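Local atomic coordinates of probable benzoylformate decarboxylase (Rhodococcus jostii, PDB entry 7ORX), a protein that binds thiamine diphosphate together with a sodium ion and belongs to the family of thiamine diphosphate-dependent enzymes. Residues L456-Y461 / V524-D529; T439-A444 / H488-Y493; A354-A359 / A501-F506. All blocks are in the same frame, centred on the assembly; numbering follows the deposited sequence.

Contact 1 of 3, residues L456-Y461 / V524-D529; sequences LNNGTY and VRTNFD. With NA (sodium ion), chain J; TPP (thiamine diphosphate), chain I.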
loop_
_atom_site.group_PDB
_atom_site.type_symbol
_atom_site.label_atom_id
_atom_site.label_comp_id
_atom_site.label_asym_id
_atom_site.label_seq_id
_atom_site.Cartn_x
_atom_site.Cartn_y
_atom_site.Cartn_z
ATOM N N LEU C 456 -34.837 -19.019 -3.448
ATOM C CA LEU C 456 -34.890 -20.177 -4.349
ATOM C C LEU C 456 -33.980 -21.209 -3.720
ATOM O O LEU C 456 -32.770 -21.025 -3.805
ATOM C CB LEU C 456 -34.382 -19.815 -5.733
ATOM C CG LEU C 456 -35.347 -19.003 -6.578
ATOM C CD1 LEU C 456 -35.386 -17.580 -6.119
ATOM C CD2 LEU C 456 -34.924 -18.977 -8.027
ATOM N N ASN C 457 -34.569 -22.201 -3.054
ATOM C CA ASN C 457 -33.839 -23.215 -2.262
ATOM C C ASN C 457 -33.723 -24.507 -3.071
ATOM O O ASN C 457 -34.704 -25.281 -3.066
ATOM C CB ASN C 457 -34.549 -23.501 -0.940
ATOM C CG ASN C 457 -33.809 -24.530 -0.106
ATOM O OD1 ASN C 457 -32.904 -25.200 -0.601
ATOM N ND2 ASN C 457 -34.161 -24.635 1.166
ATOM N N ASN C 458 -32.562 -24.765 -3.680
ATOM C CA ASN C 458 -32.296 -26.031 -4.395
ATOM C C ASN C 458 -31.317 -26.908 -3.591
ATOM O O ASN C 458 -30.857 -27.921 -4.126
ATOM C CB ASN C 458 -31.962 -25.790 -5.871
ATOM C CG ASN C 458 -30.776 -24.924 -6.166
ATOM O OD1 ASN C 458 -30.010 -24.598 -5.275
ATOM N ND2 ASN C 458 -30.648 -24.553 -7.431
ATOM N N GLY C 459 -31.088 -26.605 -2.314
ATOM C CA GLY C 459 -30.297 -27.436 -1.381
ATOM C C GLY C 459 -28.800 -27.426 -1.672
ATOM O O GLY C 459 -28.083 -28.176 -1.000
ATOM N N THR C 460 -28.338 -26.586 -2.607
ATOM C CA THR C 460 -26.994 -26.657 -3.231
ATOM C C THR C 460 -26.486 -25.255 -3.641
ATOM O O THR C 460 -27.295 -24.280 -3.775
ATOM C CB THR C 460 -27.047 -27.641 -4.406
ATOM O OG1 THR C 460 -25.731 -28.061 -4.764
ATOM C CG2 THR C 460 -27.724 -27.064 -5.626
ATOM N N TYR C 461 -25.170 -25.163 -3.840
ATOM C CA TYR C 461 -24.490 -24.100 -4.622
ATOM C C TYR C 461 -24.547 -24.501 -6.098
ATOM O O TYR C 461 -23.609 -25.119 -6.606
ATOM C CB TYR C 461 -23.051 -23.909 -4.129
ATOM C CG TYR C 461 -22.882 -23.343 -2.738
ATOM C CD1 TYR C 461 -23.751 -22.402 -2.212
ATOM C CD2 TYR C 461 -21.792 -23.705 -1.969
ATOM C CE1 TYR C 461 -23.552 -21.857 -0.956
ATOM C CE2 TYR C 461 -21.577 -23.163 -0.710
ATOM C CZ TYR C 461 -22.458 -22.227 -0.199
ATOM O OH TYR C 461 -22.253 -21.656 1.030
ATOM N N VAL C 524 -39.145 -20.989 -1.610
ATOM C CA VAL C 524 -39.626 -21.857 -2.714
ATOM C C VAL C 524 -38.652 -23.014 -2.786
ATOM O O VAL C 524 -37.475 -22.743 -2.868
ATOM C CB VAL C 524 -39.640 -21.123 -4.061
ATOM C CG1 VAL C 524 -40.068 -22.038 -5.182
ATOM C CG2 VAL C 524 -40.516 -19.890 -4.008
ATOM N N ARG C 525 -39.134 -24.244 -2.786
ATOM C CA ARG C 525 -38.310 -25.428 -3.105
ATOM C C ARG C 525 -38.178 -25.474 -4.628
ATOM O O ARG C 525 -39.217 -25.519 -5.320
ATOM C CB ARG C 525 -38.948 -26.694 -2.524
ATOM C CG ARG C 525 -37.957 -27.829 -2.359
ATOM C CD ARG C 525 -38.219 -28.948 -3.342
ATOM N NE ARG C 525 -39.061 -30.007 -2.769
ATOM C CZ ARG C 525 -38.640 -31.199 -2.322
ATOM N NH1 ARG C 525 -37.353 -31.514 -2.353
ATOM N NH2 ARG C 525 -39.515 -32.082 -1.848
ATOM N N THR C 526 -36.944 -25.435 -5.135
ATOM C CA THR C 526 -36.629 -25.410 -6.590
ATOM C C THR C 526 -35.845 -26.663 -6.979
ATOM O O THR C 526 -35.287 -27.328 -6.060
ATOM C CB THR C 526 -35.847 -24.150 -6.988
ATOM O OG1 THR C 526 -34.636 -24.121 -6.238
ATOM C CG2 THR C 526 -36.635 -22.873 -6.774
ATOM N N ASN C 527 -35.818 -26.970 -8.281
ATOM C CA ASN C 527 -35.125 -28.154 -8.859
ATOM C C ASN C 527 -33.841 -27.712 -9.555
ATOM O O ASN C 527 -33.854 -26.695 -10.379
ATOM C CB ASN C 527 -35.970 -28.910 -9.886
ATOM C CG ASN C 527 -37.415 -29.036 -9.463
ATOM O OD1 ASN C 527 -37.711 -29.427 -8.323
ATOM N ND2 ASN C 527 -38.304 -28.679 -10.373
ATOM N N PHE C 528 -32.776 -28.457 -9.262
ATOM C CA PHE C 528 -31.449 -28.293 -9.893
ATOM C C PHE C 528 -31.242 -29.501 -10.807
ATOM O O PHE C 528 -31.313 -30.630 -10.250
ATOM C CB PHE C 528 -30.345 -28.105 -8.838
ATOM C CG PHE C 528 -29.009 -27.839 -9.481
ATOM C CD1 PHE C 528 -28.822 -26.696 -10.255
ATOM C CD2 PHE C 528 -27.980 -28.767 -9.394
ATOM C CE1 PHE C 528 -27.623 -26.473 -10.911
ATOM C CE2 PHE C 528 -26.787 -28.544 -10.060
ATOM C CZ PHE C 528 -26.609 -27.400 -10.818
ATOM N N ASP C 529 -31.015 -29.258 -12.110
ATOM C CA ASP C 529 -30.657 -30.267 -13.156
ATOM C C ASP C 529 -29.338 -30.997 -12.827
ATOM O O ASP C 529 -28.247 -30.375 -12.937
ATOM C CB ASP C 529 -30.524 -29.640 -14.556
ATOM C CG ASP C 529 -31.829 -29.154 -15.158
ATOM O OD1 ASP C 529 -32.075 -27.942 -15.000
ATOM O OD2 ASP C 529 -32.586 -29.983 -15.767
HETATM NA NA NA J . -28.812 -23.096 -4.390
HETATM N "N1'" TPP I . -18.270 -16.408 -1.677
HETATM C "C2'" TPP I . -18.667 -15.178 -2.029
HETATM C CM2 TPP I . -18.635 -14.104 -0.992
HETATM N "N3'" TPP I . -19.081 -14.836 -3.248
HETATM C "C4'" TPP I . -19.094 -15.793 -4.191
HETATM N "N4'" TPP I . -19.509 -15.416 -5.408
HETATM C "C5'" TPP I . -18.708 -17.126 -3.914
HETATM C "C6'" TPP I . -18.287 -17.359 -2.619
HETATM C "C7'" TPP I . -18.738 -18.235 -4.954
HETATM N N3 TPP I . -20.106 -18.620 -5.381
HETATM C C2 TPP I . -20.578 -18.326 -6.596
HETATM S S1 TPP I . -22.150 -18.951 -6.878
HETATM C C5 TPP I . -22.138 -19.634 -5.280
HETATM C C4 TPP I . -21.022 -19.305 -4.580
HETATM C CM4 TPP I . -20.749 -19.657 -3.147
HETATM C C6 TPP I . -23.256 -20.531 -4.823
HETATM C C7 TPP I . -24.441 -19.786 -4.282
HETATM O O7 TPP I . -25.586 -20.234 -5.031
HETATM P PA TPP I . -27.071 -20.013 -4.490
HETATM O O1A TPP I . -27.397 -18.708 -3.841
HETATM O O2A TPP I . -27.330 -21.229 -3.665
HETATM O O3A TPP I . -27.785 -20.084 -5.925
HETATM P PB TPP I . -27.771 -21.287 -7.022
HETATM O O1B TPP I . -28.644 -20.860 -8.191
HETATM O O2B TPP I . -26.328 -21.525 -7.413
HETATM O O3B TPP I . -28.355 -22.463 -6.270
HETATM O O HOH W 1 -30.726 -21.855 -5.019
#

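Contact 2 of 3, residues T439-A444 / H488-Y493; sequences TALWSA and HLAEGY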
loop_
_atom_site.group_PDB
_atom_site.type_symbol
_atom_site.label_atom_id
_atom_site.label_comp_id
_atom_site.label_asym_id
_atom_site.label_seq_id
_atom_site.Cartn_x
_atom_site.Cartn_y
_atom_site.Cartn_z
ATOM N N THR C 439 -28.879 -11.406 8.162
ATOM C CA THR C 439 -29.185 -10.490 9.289
ATOM C C THR C 439 -29.888 -9.225 8.778
ATOM O O THR C 439 -30.448 -8.554 9.607
ATOM C CB THR C 439 -27.921 -10.071 10.041
ATOM O OG1 THR C 439 -27.109 -9.382 9.087
ATOM C CG2 THR C 439 -27.170 -11.238 10.639
ATOM N N ALA C 440 -29.853 -8.892 7.490
ATOM C CA ALA C 440 -30.586 -7.723 6.968
ATOM C C ALA C 440 -32.083 -7.929 7.129
ATOM O O ALA C 440 -32.834 -6.933 7.020
ATOM C CB ALA C 440 -30.263 -7.479 5.535
ATOM N N LEU C 441 -32.527 -9.160 7.371
ATOM C CA LEU C 441 -33.963 -9.414 7.609
ATOM C C LEU C 441 -34.407 -8.701 8.884
ATOM O O LEU C 441 -35.531 -8.171 8.904
ATOM C CB LEU C 441 -34.194 -10.917 7.720
ATOM C CG LEU C 441 -34.192 -11.682 6.408
ATOM C CD1 LEU C 441 -34.422 -13.155 6.698
ATOM C CD2 LEU C 441 -35.258 -11.125 5.463
ATOM N N TRP C 442 -33.561 -8.697 9.913
ATOM C CA TRP C 442 -33.803 -7.955 11.182
ATOM C C TRP C 442 -34.077 -6.478 10.893
ATOM O O TRP C 442 -35.081 -5.971 11.396
ATOM C CB TRP C 442 -32.609 -8.089 12.111
ATOM C CG TRP C 442 -32.827 -7.429 13.431
ATOM C CD1 TRP C 442 -33.453 -7.977 14.515
ATOM C CD2 TRP C 442 -32.408 -6.113 13.815
ATOM N NE1 TRP C 442 -33.452 -7.084 15.549
ATOM C CE2 TRP C 442 -32.798 -5.938 15.154
ATOM C CE3 TRP C 442 -31.755 -5.073 13.172
ATOM C CZ2 TRP C 442 -32.559 -4.757 15.851
ATOM C CZ3 TRP C 442 -31.504 -3.905 13.868
ATOM C CH2 TRP C 442 -31.908 -3.754 15.186
ATOM N N SER C 443 -33.249 -5.847 10.066
ATOM C CA SER C 443 -33.404 -4.425 9.699
ATOM C C SER C 443 -34.766 -4.226 9.042
ATOM O O SER C 443 -35.489 -3.328 9.439
ATOM C CB SER C 443 -32.260 -3.967 8.857
ATOM O OG SER C 443 -31.060 -4.042 9.624
ATOM N N ALA C 444 -35.161 -5.090 8.137
ATOM C CA ALA C 444 -36.486 -5.009 7.479
ATOM C C ALA C 444 -37.598 -5.085 8.520
ATOM O O ALA C 444 -38.617 -4.345 8.409
ATOM C CB ALA C 444 -36.580 -6.119 6.472
ATOM N N HIS C 488 -37.604 -20.554 9.596
ATOM C CA HIS C 488 -37.064 -20.457 10.976
ATOM C C HIS C 488 -36.117 -19.257 11.049
ATOM O O HIS C 488 -36.162 -18.535 12.048
ATOM C CB HIS C 488 -36.369 -21.766 11.410
ATOM C CG HIS C 488 -37.281 -22.746 12.058
ATOM N ND1 HIS C 488 -38.112 -22.365 13.094
ATOM C CD2 HIS C 488 -37.487 -24.072 11.850
ATOM C CE1 HIS C 488 -38.821 -23.422 13.488
ATOM N NE2 HIS C 488 -38.477 -24.474 12.708
ATOM N N LEU C 489 -35.296 -19.037 10.030
ATOM C CA LEU C 489 -34.351 -17.900 10.058
ATOM C C LEU C 489 -35.142 -16.596 10.013
ATOM O O LEU C 489 -34.902 -15.752 10.867
ATOM C CB LEU C 489 -33.369 -18.021 8.902
ATOM C CG LEU C 489 -32.359 -19.160 9.018
ATOM C CD1 LEU C 489 -31.247 -18.945 8.003
ATOM C CD2 LEU C 489 -31.736 -19.234 10.397
ATOM N N ALA C 490 -36.104 -16.475 9.112
ATOM C CA ALA C 490 -36.967 -15.275 8.997
ATOM C C ALA C 490 -37.630 -14.973 10.338
ATOM O O ALA C 490 -37.624 -13.831 10.769
ATOM C CB ALA C 490 -38.006 -15.466 7.921
ATOM N N GLU C 491 -38.207 -15.977 10.986
ATOM C CA GLU C 491 -39.012 -15.760 12.212
ATOM C C GLU C 491 -38.023 -15.441 13.323
ATOM O O GLU C 491 -38.340 -14.599 14.172
ATOM C CB GLU C 491 -39.953 -16.934 12.474
ATOM C CG GLU C 491 -41.091 -17.027 11.435
ATOM C CD GLU C 491 -42.075 -18.201 11.616
ATOM O OE1 GLU C 491 -43.212 -18.157 11.007
ATOM O OE2 GLU C 491 -41.748 -19.158 12.405
ATOM N N GLY C 492 -36.827 -16.008 13.247
ATOM C CA GLY C 492 -35.714 -15.661 14.153
ATOM C C GLY C 492 -35.401 -14.181 14.150
ATOM O O GLY C 492 -35.018 -13.688 15.194
ATOM N N TYR C 493 -35.554 -13.505 13.014
ATOM C CA TYR C 493 -35.236 -12.065 12.861
ATOM C C TYR C 493 -36.518 -11.236 12.827
ATOM O O TYR C 493 -36.426 -10.030 12.799
ATOM C CB TYR C 493 -34.292 -11.868 11.676
ATOM C CG TYR C 493 -32.856 -12.245 11.978
ATOM C CD1 TYR C 493 -32.229 -11.780 13.112
ATOM C CD2 TYR C 493 -32.114 -13.070 11.151
ATOM C CE1 TYR C 493 -30.919 -12.110 13.414
ATOM C CE2 TYR C 493 -30.791 -13.397 11.429
ATOM C CZ TYR C 493 -30.186 -12.913 12.574
ATOM O OH TYR C 493 -28.901 -13.193 12.950
#

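Contact 3 of 3, residues A354-A359 / A501-F506; sequences AGLDPA and ATAEDF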
loop_
_atom_site.group_PDB
_atom_site.type_symbol
_atom_site.label_atom_id
_atom_site.label_comp_id
_atom_site.label_asym_id
_atom_site.label_seq_id
_atom_site.Cartn_x
_atom_site.Cartn_y
_atom_site.Cartn_z
ATOM N N ALA C 354 -39.971 -32.450 -7.583
ATOM C CA ALA C 354 -40.629 -32.274 -6.269
ATOM C C ALA C 354 -40.988 -30.791 -6.040
ATOM O O ALA C 354 -41.910 -30.540 -5.227
ATOM C CB ALA C 354 -39.749 -32.828 -5.172
ATOM N N GLY C 355 -40.304 -29.848 -6.715
ATOM C CA GLY C 355 -40.519 -28.392 -6.560
ATOM C C GLY C 355 -40.757 -27.686 -7.891
ATOM O O GLY C 355 -41.220 -28.346 -8.851
ATOM N N LEU C 356 -40.455 -26.382 -7.937
ATOM C CA LEU C 356 -40.611 -25.502 -9.125
ATOM C C LEU C 356 -39.283 -25.468 -9.904
ATOM O O LEU C 356 -38.223 -25.446 -9.289
ATOM C CB LEU C 356 -40.953 -24.084 -8.666
ATOM C CG LEU C 356 -42.312 -23.793 -8.034
ATOM C CD1 LEU C 356 -43.317 -23.347 -9.060
ATOM C CD2 LEU C 356 -42.843 -24.945 -7.244
ATOM N N ASP C 357 -39.338 -25.424 -11.229
ATOM C CA ASP C 357 -38.180 -25.042 -12.081
ATOM C C ASP C 357 -38.101 -23.533 -12.038
ATOM O O ASP C 357 -39.122 -22.853 -11.999
ATOM C CB ASP C 357 -38.300 -25.506 -13.534
ATOM C CG ASP C 357 -37.752 -26.908 -13.774
ATOM O OD1 ASP C 357 -37.930 -27.789 -12.876
ATOM O OD2 ASP C 357 -37.128 -27.115 -14.843
ATOM N N PRO C 358 -36.884 -22.968 -11.954
ATOM C CA PRO C 358 -36.745 -21.510 -11.948
ATOM C C PRO C 358 -37.534 -20.826 -13.081
ATOM O O PRO C 358 -38.146 -19.838 -12.816
ATOM C CB PRO C 358 -35.225 -21.351 -12.053
ATOM C CG PRO C 358 -34.722 -22.518 -11.242
ATOM C CD PRO C 358 -35.614 -23.674 -11.710
ATOM N N ALA C 359 -37.555 -21.378 -14.290
ATOM C CA ALA C 359 -38.277 -20.778 -15.442
ATOM C C ALA C 359 -39.763 -20.652 -15.101
ATOM O O ALA C 359 -40.354 -19.662 -15.455
ATOM C CB ALA C 359 -38.053 -21.573 -16.704
ATOM N N ALA C 501 -43.924 -25.247 -2.388
ATOM C CA ALA C 501 -43.243 -26.195 -3.299
ATOM C C ALA C 501 -44.065 -26.431 -4.570
ATOM O O ALA C 501 -43.602 -27.200 -5.425
ATOM C CB ALA C 501 -42.979 -27.486 -2.550
ATOM N N THR C 502 -45.234 -25.807 -4.712
ATOM C CA THR C 502 -46.062 -25.919 -5.940
ATOM C C THR C 502 -46.443 -24.524 -6.417
ATOM O O THR C 502 -46.465 -23.626 -5.609
ATOM C CB THR C 502 -47.340 -26.728 -5.698
ATOM O OG1 THR C 502 -48.189 -25.839 -4.970
ATOM C CG2 THR C 502 -47.110 -28.018 -4.940
ATOM N N ALA C 503 -46.745 -24.412 -7.700
ATOM C CA ALA C 503 -47.205 -23.199 -8.391
ATOM C C ALA C 503 -48.440 -22.648 -7.684
ATOM O O ALA C 503 -48.485 -21.433 -7.490
ATOM C CB ALA C 503 -47.489 -23.516 -9.833
ATOM N N GLU C 504 -49.410 -23.481 -7.308
ATOM C CA GLU C 504 -50.704 -22.999 -6.732
ATOM C C GLU C 504 -50.360 -22.294 -5.410
ATOM O O GLU C 504 -50.810 -21.150 -5.234
ATOM C CB GLU C 504 -51.723 -24.151 -6.650
ATOM C CG GLU C 504 -53.061 -23.873 -5.938
ATOM C CD GLU C 504 -53.656 -25.023 -5.078
ATOM O OE1 GLU C 504 -53.203 -26.203 -5.210
ATOM O OE2 GLU C 504 -54.606 -24.779 -4.265
ATOM N N ASP C 505 -49.561 -22.943 -4.551
ATOM C CA ASP C 505 -49.194 -22.422 -3.203
ATOM C C ASP C 505 -48.313 -21.178 -3.346
ATOM O O ASP C 505 -48.407 -20.286 -2.503
ATOM C CB ASP C 505 -48.300 -23.337 -2.358
ATOM C CG ASP C 505 -48.771 -24.745 -2.033
ATOM O OD1 ASP C 505 -50.000 -24.948 -1.819
ATOM O OD2 ASP C 505 -47.860 -25.630 -1.939
ATOM N N PHE C 506 -47.403 -21.181 -4.309
ATOM C CA PHE C 506 -46.550 -20.012 -4.571
ATOM C C PHE C 506 -47.436 -18.834 -4.983
ATOM O O PHE C 506 -47.280 -17.767 -4.379
ATOM C CB PHE C 506 -45.500 -20.234 -5.654
ATOM C CG PHE C 506 -44.777 -18.946 -5.905
ATOM C CD1 PHE C 506 -43.858 -18.478 -4.988
ATOM C CD2 PHE C 506 -45.112 -18.143 -6.981
ATOM C CE1 PHE C 506 -43.258 -17.240 -5.165
ATOM C CE2 PHE C 506 -44.499 -16.906 -7.162
ATOM C CZ PHE C 506 -43.579 -16.447 -6.248
#

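Contact 1 of 3, residues L456-Y461 / V524-D529
Asn457 joins strand 452-457 to strand 520-525 through both polar atoms of its backbone, in parallel register with Arg525 (CA to CA 5.1 Å). Its N donates to Val524 O at 3.0 Å, while its O accepts from Thr526 N at 3.1 Å. This is the pattern of parallel pairing, with Asn457 bonded to the two residues that flank Arg525. The side chain of Asn457 is satisfied at both ends as well. With CG anti to the backbone N (chi1 -179°), OD1 accepts from Gly459 N at 2.9 Å, an Asx turn that bends the chain leaving the strand, and ND2 bonds to Glu523.

Apolar packing flanks these bonds. The methyl CG2 of Thr526 meets Leu456 CB at 3.9 Å, and farther along Thr460 CG2 approaches Phe528 CG at 4.1 Å, the two side chains crossing at about a right angle.

Beyond the turn, polar groups converge on the sodium ion. Thr460 O binds it at 2.0 Å, and the Asn458 side chain, Asp431 and the diphosphate oxygens O2A and O3B are further ligands. A water modelled in the metal shell appears to donate to Leu456 O, though the distance is too short to be trusted. Asp431 in its Gly-Asp-Gly sequence and the Asn457-Asn458 pair at the strand end make up the diphosphate- and metal-binding motif characteristic of thiamine diphosphate enzymes.

Contact 2 of 3, residues T439-A444 / H488-Y493
Two helices on one face of the parallel sheet in the C-terminal thiamine diphosphate-binding domain meet where Tyr493 lies against Thr439, Leu441 and Trp442. The axes of helix segments 440-444 and 488-493 pass 8.8 Å apart at a crossing angle of -51°. Leu441 and Ala490 both rest on Leu521 of strand 520-525, which places the two helices on the same side of the sheet.

No hydrogen bond spans the pair; the evidence is all of apolar packing. Tyr493 CB sits 3.7 Å from Trp442 N, and CD1 of its ring reaches Trp442 CB at 3.8 Å. The CG of Tyr493 is anti to its carbonyl carbon (chi1 -77°), which carries the ring toward Thr439. There Thr439 CA covers one ring face, 4.0 Å from Tyr493 CE2. Thr439 and Tyr493 run side by side in the same direction, so that methyl CG2 of Thr439 comes within 3.5 Å of Tyr493 OH. Leu441 closes the opposite end of the contact. Its CB touches Tyr493 CB at 4.1 Å, and its extended chain (chi2 180°) takes CD1 to 4.0 Å from Ala490 CA.

The polar ends of both aromatic residues are satisfied by the second subunit: Tyr493 OH bonds to Asn435 of that subunit, and Trp442 NE1 to its Pro482 O. Leu489 and Tyr493 also pack reciprocally on their counterparts there. The contact is helix-helix packing between two helices that cover the same face of the parallel sheet in an alpha/beta domain, where two subunits associate.

Contact 3 of 3, residues A354-A359 / A501-F506
Segments 354-356 and 501-503 run at 48° to each other, and the backbones come together where Gly355 and Ala501 lie with CA atoms 4.8 Å apart. No conventional hydrogen bond links the two segments. Instead Gly355 CA directs a C-H toward Ala501 O, with a CA-to-O distance of 3.5 Å and an angle of 153° at hydrogen. Ala354 adds its carbonyl, whose O lies 4.2 Å from Ala501 CB.

Leu356 supplies most of the side-chain packing. With CG anti to the carbonyl carbon, the forked end leans across to the opening of helix 503-515, and its two methyls divide the work. CD2 lies against the Ala501 carbonyl and reaches Thr502 N at 3.6 Å, whereas CD1 approaches Ala503, 3.8 Å from its N and 4.2 Å from its CB.

Helix 503-515 is the connection of a beta-alpha-beta crossover from edge strand 496-500 to its parallel neighbour 520-525. Leu356 also touches Val524 on that second strand, and its backbone is hydrogen-bonded to Arg525, so the 354-356 loop lies along the strand end beside the crossover.

The helix start that receives Leu356 is fixed from within. Thr502 is its N-cap: OG1 accepts from Asp505 N at 3.2 Å in a nearly straight bond (167°), while Thr502 O accepts from Phe506 N at 2.9 Å in the first helical turn. The CB of Phe506 is directed toward segment 354-359, but the ring leads away from it and packs on Leu361 and Leu364 of helix 358-368.

How the contacts relate
Going from the N terminus, the chain enters at 354-359 and meets its partners in the order 439-444, 456-461, 488-493, 501-506 and 524-529. Contact 3 therefore closes the loop from 354-359 to 501-506, and contact 2, from 439-444 to 488-493, nests inside it. Contact 1 opens within both loops and closes after them, so it crosses each. Contacts 1 and 3 adjoin, their centres about 11 Å apart, with Asn527 ND2 probably hydrogen-bonded to Asp357 OD1 at 2.7 Å. Contact 2 touches neither. Together they join two neighbouring inner strands, 452-457 and 520-525, the helices on opposite faces of the sheet and the loop that leads into helix 358-368.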